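Local coordinates for protein putative cellulase CEL6 (Mycobacterium tuberculosis, PDB 1UP3) that probably hydrolyses internal beta-1,4 glycosidic bonds of cellulose as a family 6 endoglucanase, at residues Leu122-Asp126 with Met170-Leu174; Asn210-Tyr214 with Ala252-Ala256. All blocks are in the same frame, centred on the assembly; numbering follows the deposited sequence.

How the interactions relate
From the N terminus, after two short helices the chain builds the early strands of a parallel sheet, and strand 113-117 leads into the short helix at 121-124. Interaction 1 opens there and closes 44 residues on, when helix 167-176 returns to pack against 122-126; the loop between holds helix 130-147 and strand 153-158. Strand 184-187 and helix 195-208 follow before interaction 2 opens at 210-214, closing at 252-256 after an excursion without helix. The two loops therefore lie in series, neither nested nor crossed. Interaction 1 joins helical pieces beside the sugar site, interaction 2 the last two strands, and their centres lie about 18 Å apart.

Interaction 1 (Leu122-Asp126 with Met170-Leu174); sequences LAMAD and MAARL
Arg173 reaches from helix 167-176 across to 122-126 and grips it at two points. Its chain runs extended from CG to NE, which carries the guanidinium past Leu122 to the far end of the other segment. NH1 donates to Leu122 O at 2.8 Å, approaching almost in line with the carbonyl, and the oxygen sits near the guanidinium plane. NH2 turns to Asp126 and makes a salt bridge with OD1 at 3.0 Å, coming from the syn side but out of the carboxylate plane; a weak bond to OD2 accompanies it. The two flat groups stand nearly perpendicular, 85° apart, so this is not the coplanar, two-pronged pairing of an arginine with a carboxylate. Ala125 CB lies obliquely near NH1.

The apolar half sits nearer the helix 167-176 backbone. Met170 leaves with CG anti to the backbone N (chi1 -176°), then bends at chi2 and chi3, which brings its methyl CE against Leu122 and Ala123: 3.9 Å from Leu122 CB and 3.7 Å from Ala123 CB. Leu122 points its CD1 at Leu174 CD2, 3.9 Å away, the two leucines crossing at about a right angle. Around this patch, Phe137 of helix 130-147 touches Leu122, Ala125 and Arg173, and Val157 of strand 153-158 touches both leucines.

The short helix also carries Met124, which points away from helix 167-176 and touches a bound glucose unit of the glycan. Arg173 thus bonds to the backbone two residues before Met124 and to the carboxylate two residues after it. Asp126 OD1 has a second salt bridge, to Arg133, and two arginine partners would be expected to favour the ionised form of the acid.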
loop_
_atom_site.group_PDB
_atom_site.type_symbol
_atom_site.label_atom_id
_atom_site.label_comp_id
_atom_site.label_asym_id
_atom_site.label_seq_id
_atom_site.Cartn_x
_atom_site.Cartn_y
_atom_site.Cartn_z
ATOM N N LEU A 122 -7.212 9.656 1.367
ATOM C CA LEU A 122 -8.246 10.363 0.584
ATOM C C LEU A 122 -9.629 9.755 0.846
ATOM O O LEU A 122 -10.613 10.490 0.939
ATOM C CB LEU A 122 -7.967 10.340 -0.906
ATOM C CG LEU A 122 -6.697 11.070 -1.379
ATOM C CD1 LEU A 122 -6.610 11.042 -2.894
ATOM C CD2 LEU A 122 -6.678 12.491 -0.891
ATOM N N ALA A 123 -9.692 8.437 0.979
ATOM C CA ALA A 123 -11.003 7.750 1.114
ATOM C C ALA A 123 -11.629 8.006 2.466
ATOM O O ALA A 123 -12.861 8.079 2.559
ATOM C CB ALA A 123 -10.862 6.251 0.872
ATOM N N MET A 124 -10.797 8.146 3.506
ATOM C CA MET A 124 -11.264 8.295 4.890
ATOM C C MET A 124 -11.382 9.764 5.316
ATOM O O MET A 124 -11.797 10.046 6.432
ATOM C CB MET A 124 -10.365 7.528 5.865
ATOM C CG MET A 124 -11.105 7.076 7.124
ATOM S SD MET A 124 -9.986 6.362 8.335
ATOM C CE MET A 124 -9.604 4.960 7.515
ATOM N N ALA A 125 -11.078 10.684 4.414
ATOM C CA ALA A 125 -10.947 12.100 4.768
ATOM C C ALA A 125 -12.233 12.701 5.320
ATOM O O ALA A 125 -12.163 13.687 6.020
ATOM C CB ALA A 125 -10.434 12.887 3.611
ATOM N N ASP A 126 -13.382 12.101 5.017
ATOM C CA ASP A 126 -14.644 12.651 5.499
ATOM C C ASP A 126 -14.810 12.604 7.021
ATOM O O ASP A 126 -15.683 13.325 7.566
ATOM C CB ASP A 126 -15.834 11.953 4.854
ATOM C CG ASP A 126 -15.954 12.240 3.379
ATOM O OD1 ASP A 126 -15.673 13.374 2.930
ATOM O OD2 ASP A 126 -16.437 11.369 2.623
ATOM N N MET A 170 -13.996 9.782 -5.813
ATOM C CA MET A 170 -12.563 9.554 -5.637
ATOM C C MET A 170 -11.796 10.242 -6.775
ATOM O O MET A 170 -10.729 10.828 -6.541
ATOM C CB MET A 170 -12.263 8.073 -5.502
ATOM C CG MET A 170 -10.796 7.768 -5.225
ATOM S SD MET A 170 -10.019 8.718 -3.896
ATOM C CE MET A 170 -10.491 7.767 -2.501
ATOM N N ALA A 171 -12.311 10.219 -7.999
ATOM C CA ALA A 171 -11.619 10.897 -9.091
ATOM C C ALA A 171 -11.500 12.384 -8.788
ATOM O O ALA A 171 -10.490 13.000 -9.122
ATOM C CB ALA A 171 -12.343 10.688 -10.414
ATOM N N ALA A 172 -12.534 12.986 -8.210
ATOM C CA ALA A 172 -12.471 14.398 -7.851
ATOM C C ALA A 172 -11.326 14.685 -6.888
ATOM O O ALA A 172 -10.594 15.691 -7.045
ATOM C CB ALA A 172 -13.774 14.871 -7.256
ATOM N N ARG A 173 -11.176 13.842 -5.881
ATOM C CA ARG A 173 -10.106 13.999 -4.908
ATOM C C ARG A 173 -8.753 13.772 -5.564
ATOM O O ARG A 173 -7.798 14.502 -5.278
ATOM C CB ARG A 173 -10.321 13.088 -3.714
ATOM C CG ARG A 173 -11.583 13.418 -2.956
ATOM C CD ARG A 173 -11.870 12.557 -1.751
ATOM N NE ARG A 173 -13.230 12.837 -1.307
ATOM C CZ ARG A 173 -13.747 12.517 -0.148
ATOM N NH1 ARG A 173 -13.046 11.888 0.784
ATOM N NH2 ARG A 173 -15.017 12.824 0.084
ATOM N N LEU A 174 -8.628 12.745 -6.398
ATOM C CA LEU A 174 -7.336 12.491 -7.084
ATOM C C LEU A 174 -6.958 13.664 -7.980
ATOM O O LEU A 174 -5.791 14.054 -8.042
ATOM C CB LEU A 174 -7.445 11.221 -7.929
ATOM C CG LEU A 174 -7.469 9.925 -7.113
ATOM C CD1 LEU A 174 -7.886 8.766 -8.011
ATOM C CD2 LEU A 174 -6.101 9.611 -6.522
#

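Interaction 2 (Asn210-Tyr214 with Ala252-Ala256)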
loop_
_atom_site.group_PDB
_atom_site.type_symbol
_atom_site.label_atom_id
_atom_site.label_comp_id
_atom_site.label_asym_id
_atom_site.label_seq_id
_atom_site.Cartn_x
_atom_site.Cartn_y
_atom_site.Cartn_z
ATOM N N ASN A 210 -8.199 11.470 -16.799
ATOM C CA ASN A 210 -7.391 11.630 -18.028
ATOM C C ASN A 210 -6.450 10.473 -18.316
ATOM O O ASN A 210 -5.358 10.649 -18.826
ATOM C CB ASN A 210 -6.625 12.955 -17.984
ATOM C CG ASN A 210 -6.196 13.438 -19.371
ATOM O OD1 ASN A 210 -7.008 13.491 -20.305
ATOM N ND2 ASN A 210 -4.899 13.780 -19.511
ATOM N N GLY A 211 -6.892 9.264 -18.008
ATOM C CA GLY A 211 -6.164 8.062 -18.380
ATOM C C GLY A 211 -5.089 7.619 -17.418
ATOM O O GLY A 211 -4.144 6.931 -17.829
ATOM N N SER A 212 -5.237 7.962 -16.155
ATOM C CA SER A 212 -4.223 7.559 -15.180
ATOM C C SER A 212 -4.212 6.038 -15.031
ATOM O O SER A 212 -5.192 5.337 -15.348
ATOM C CB SER A 212 -4.446 8.227 -13.848
ATOM O OG SER A 212 -5.578 7.690 -13.226
ATOM N N HIS A 213 -3.077 5.522 -14.575
ATOM C CA HIS A 213 -2.882 4.093 -14.406
ATOM C C HIS A 213 -3.005 3.712 -12.931
ATOM O O HIS A 213 -3.004 4.580 -12.059
ATOM C CB HIS A 213 -1.510 3.703 -14.969
ATOM C CG HIS A 213 -1.429 3.802 -16.471
ATOM N ND1 HIS A 213 -1.277 4.999 -17.134
ATOM C CD2 HIS A 213 -1.490 2.838 -17.426
ATOM C CE1 HIS A 213 -1.267 4.773 -18.441
ATOM N NE2 HIS A 213 -1.401 3.473 -18.650
ATOM N N TYR A 214 -3.080 2.415 -12.633
ATOM C CA TYR A 214 -3.318 2.008 -11.253
ATOM C C TYR A 214 -2.707 0.638 -10.954
ATOM O O TYR A 214 -2.411 -0.160 -11.866
ATOM C CB TYR A 214 -4.838 2.023 -10.881
ATOM C CG TYR A 214 -5.683 1.107 -11.727
ATOM C CD1 TYR A 214 -6.184 1.534 -12.963
ATOM C CD2 TYR A 214 -5.886 -0.199 -11.371
ATOM C CE1 TYR A 214 -6.902 0.682 -13.771
ATOM C CE2 TYR A 214 -6.605 -1.065 -12.184
ATOM C CZ TYR A 214 -7.091 -0.640 -13.376
ATOM O OH TYR A 214 -7.751 -1.537 -14.196
ATOM N N ALA A 252 -6.815 -2.586 -18.833
ATOM C CA ALA A 252 -6.107 -1.765 -19.807
ATOM C C ALA A 252 -5.136 -0.742 -19.195
ATOM O O ALA A 252 -4.109 -0.425 -19.798
ATOM C CB ALA A 252 -7.096 -1.051 -20.664
ATOM N N HIS A 253 -5.501 -0.202 -18.031
ATOM C CA HIS A 253 -4.676 0.769 -17.323
ATOM C C HIS A 253 -4.121 0.236 -15.991
ATOM O O HIS A 253 -3.606 1.027 -15.193
ATOM C CB HIS A 253 -5.468 2.036 -17.105
ATOM C CG HIS A 253 -5.900 2.679 -18.382
ATOM N ND1 HIS A 253 -7.122 2.420 -18.960
ATOM C CD2 HIS A 253 -5.260 3.542 -19.207
ATOM C CE1 HIS A 253 -7.222 3.110 -20.089
ATOM N NE2 HIS A 253 -6.105 3.790 -20.266
ATOM N N ALA A 254 -4.180 -1.077 -15.778
ATOM C CA ALA A 254 -3.643 -1.715 -14.567
ATOM C C ALA A 254 -2.180 -2.037 -14.809
ATOM O O ALA A 254 -1.859 -2.982 -15.545
ATOM C CB ALA A 254 -4.444 -2.989 -14.254
ATOM N N ASP A 255 -1.282 -1.255 -14.227
ATOM C CA ASP A 255 0.164 -1.475 -14.358
ATOM C C ASP A 255 0.625 -2.754 -13.653
ATOM O O ASP A 255 1.598 -3.403 -14.094
ATOM C CB ASP A 255 0.964 -0.322 -13.744
ATOM C CG ASP A 255 1.005 0.955 -14.592
ATOM O OD1 ASP A 255 0.662 0.909 -15.810
ATOM O OD2 ASP A 255 1.362 2.043 -14.063
ATOM N N ALA A 256 -0.019 -3.093 -12.529
ATOM C CA ALA A 256 0.389 -4.279 -11.791
ATOM C C ALA A 256 -0.621 -4.727 -10.773
ATOM O O ALA A 256 -1.410 -3.927 -10.274
ATOM C CB ALA A 256 1.724 -4.012 -11.030
#
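Tyr214 and Ala254 pair across two neighbouring strands, with backbone bonds to the residues flanking Ala254: Tyr214 N to His253 O at 3.0 Å, and Asp255 N to Tyr214 O at 2.8 Å. With CG between the backbone N and the carbonyl carbon (chi1 60°), the Tyr214 ring lies over Ala254, whose CA makes a CH-pi contact with one face, 3.9 Å from the centroid, while CB touches CE2 at 3.6 Å.

The pairing is parallel and joins strands 213-217 and 254-258, adjacent in the distorted alpha/beta barrel known for family 6; they are the last two strands of its parallel sheet, and 254-258 is outermost.

Ahead of the pair, two imidazoles meet T-shaped: the edge of His253 is directed at the face of His213, planes 63° apart, with CD2 of His253 3.9 Å from NE2 of His213. Asp255 approaches the same ring obliquely, its OD1 3.3 Å from CD2 of His213, carboxylate and ring planes 17° apart.

Helix 195-208 covers the Tyr214 side, where Glu203 hydrogen-bonds to Tyr214 OH through OE2 and to His253 ND1 through OE1. Asp255 OD2 is held by Tyr156 OH and by a salt bridge to Arg183, while a sulfate ion lies about 3 Å from the His213 side chain.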